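Local structure of apoptosis regulator Bcl-2 homolog (Canarypox virus, 5WOS) at residues T18-N21 against I22-Y26. The protein inhibits apoptosis of the infected host cell, binding the proapoptotic factors BAK1 and BAX and other BH3-containing proteins such as BIM. Sequence-based numbering, arbitrary orientation.
Sequences TILN and IIQNY
Two turns of helix 14-32, the N-terminal helix of this Bcl-2-like protein, bring N21 and N25 together on one face and I19 and I23 on another. The N21 carbonyl takes two N-H groups from N25. The side-chain bond is the straighter: N25 ND2 lies 2.9 Å from N21 O, with an N-H...O angle of 174°. The acceptor lies almost in the amide plane of N25, while the donor is tilted a little from the carbonyl plane. The backbone bond from N25 N to N21 O is weak, at 3.3 Å. N25 can reach back in this way because its CG sits beside its own backbone N (chi1 -84°). The two side-chain amides cross with their planes 61° apart, and the nitrogens N21 ND2 and N25 ND2 come to 3.6 Å without bonding to each other. Their oxygens are engaged elsewhere: N21 OD1 accepts from E41 N, and N25 OD1 from R36 NE. Each end of the N25 amide thus has a partner, which should fix its rotation.

I19 and I23 lie side by side and point the same way. CG2 of I19 meets CD1 of I23 at 3.3 Å, a close methyl contact. In the backbone, I23 N bonds to I19 O at 3.1 Å, and one residue on Q24 N bonds to L20 O at 2.7 Å. The Q24 chain is extended beyond CG, and its OE1 comes to 3.8 Å from L20 CG.

The helix is packed on several sides. I19 and I23 touch T126 of helix 121-138, and I23 also touches I125. N21 and N25 face the loop at V40. I22 contacts T45 of helix 43-69, where Y26 OH bonds to D54 OD1.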
loop_
_atom_site.group_PDB
_atom_site.type_symbol
_atom_site.label_atom_id
_atom_site.label_comp_id
_atom_site.label_asym_id
_atom_site.label_seq_id
_atom_site.Cartn_x
_atom_site.Cartn_y
_atom_site.Cartn_z
ATOM N N THR A 18 11.718 6.962 -4.150
ATOM C CA THR A 18 12.103 5.554 -4.115
ATOM C C THR A 18 10.896 4.673 -3.810
ATOM O O THR A 18 10.713 3.618 -4.425
ATOM C CB THR A 18 13.212 5.326 -3.078
ATOM O OG1 THR A 18 14.352 6.137 -3.397
ATOM C CG2 THR A 18 13.651 3.860 -3.067
ATOM N N ILE A 19 10.057 5.092 -2.862
ATOM C CA ILE A 19 8.853 4.332 -2.542
ATOM C C ILE A 19 7.785 4.539 -3.611
ATOM O O ILE A 19 7.152 3.584 -4.068
ATOM C CB ILE A 19 8.341 4.719 -1.140
ATOM C CG1 ILE A 19 9.208 4.056 -0.066
ATOM C CG2 ILE A 19 6.866 4.343 -0.954
ATOM C CD1 ILE A 19 9.996 5.030 0.739
ATOM N N LEU A 20 7.575 5.790 -4.029
ATOM C CA LEU A 20 6.504 6.093 -4.975
ATOM C C LEU A 20 6.674 5.324 -6.279
ATOM O O LEU A 20 5.694 4.833 -6.847
ATOM C CB LEU A 20 6.459 7.599 -5.237
ATOM C CG LEU A 20 5.450 8.100 -6.276
ATOM C CD1 LEU A 20 4.019 7.987 -5.769
ATOM C CD2 LEU A 20 5.771 9.531 -6.650
ATOM N N ASN A 21 7.907 5.217 -6.779
ATOM C CA ASN A 21 8.128 4.526 -8.049
ATOM C C ASN A 21 7.546 3.116 -8.025
ATOM O O ASN A 21 6.952 2.665 -9.011
ATOM C CB ASN A 21 9.620 4.478 -8.374
ATOM C CG ASN A 21 9.910 3.719 -9.652
ATOM O OD1 ASN A 21 10.391 2.584 -9.624
ATOM N ND2 ASN A 21 9.605 4.339 -10.786
ATOM N N ILE A 22 7.703 2.406 -6.908
ATOM C CA ILE A 22 7.212 1.034 -6.819
ATOM C C ILE A 22 5.701 1.005 -6.633
ATOM O O ILE A 22 4.999 0.218 -7.279
ATOM C CB ILE A 22 7.947 0.300 -5.685
ATOM C CG1 ILE A 22 9.302 -0.191 -6.191
ATOM C CG2 ILE A 22 7.125 -0.869 -5.147
ATOM C CD1 ILE A 22 10.290 -0.400 -5.097
ATOM N N ILE A 23 5.173 1.849 -5.744
ATOM C CA ILE A 23 3.731 1.884 -5.527
ATOM C C ILE A 23 3.015 2.323 -6.796
ATOM O O ILE A 23 1.990 1.748 -7.181
ATOM C CB ILE A 23 3.394 2.809 -4.343
ATOM C CG1 ILE A 23 4.078 2.314 -3.065
ATOM C CG2 ILE A 23 1.882 2.886 -4.149
ATOM C CD1 ILE A 23 3.891 3.228 -1.879
ATOM N N GLN A 24 3.528 3.362 -7.456
ATOM C CA GLN A 24 2.881 3.856 -8.665
ATOM C C GLN A 24 2.778 2.760 -9.720
ATOM O O GLN A 24 1.733 2.596 -10.358
ATOM C CB GLN A 24 3.651 5.061 -9.203
ATOM C CG GLN A 24 2.818 6.004 -10.047
ATOM C CD GLN A 24 3.378 7.410 -10.052
ATOM O OE1 GLN A 24 4.585 7.612 -9.913
ATOM N NE2 GLN A 24 2.498 8.394 -10.199
ATOM N N ASN A 25 3.843 1.984 -9.902
ATOM C CA ASN A 25 3.829 0.962 -10.940
ATOM C C ASN A 25 3.009 -0.258 -10.542
ATOM O O ASN A 25 2.397 -0.890 -11.411
ATOM C CB ASN A 25 5.262 0.558 -11.293
ATOM C CG ASN A 25 5.891 1.490 -12.315
ATOM O OD1 ASN A 25 5.665 1.351 -13.515
ATOM N ND2 ASN A 25 6.685 2.444 -11.843
ATOM N N TYR A 26 2.968 -0.610 -9.254
ATOM C CA TYR A 26 2.120 -1.725 -8.853
ATOM C C TYR A 26 0.646 -1.379 -9.029
ATOM O O TYR A 26 -0.140 -2.207 -9.506
ATOM C CB TYR A 26 2.406 -2.134 -7.411
ATOM C CG TYR A 26 1.550 -3.298 -6.964
ATOM C CD1 TYR A 26 0.559 -3.132 -6.008
ATOM C CD2 TYR A 26 1.716 -4.555 -7.522
ATOM C CE1 TYR A 26 -0.232 -4.189 -5.613
ATOM C CE2 TYR A 26 0.937 -5.617 -7.130
ATOM C CZ TYR A 26 -0.039 -5.429 -6.178
ATOM O OH TYR A 26 -0.823 -6.490 -5.786
#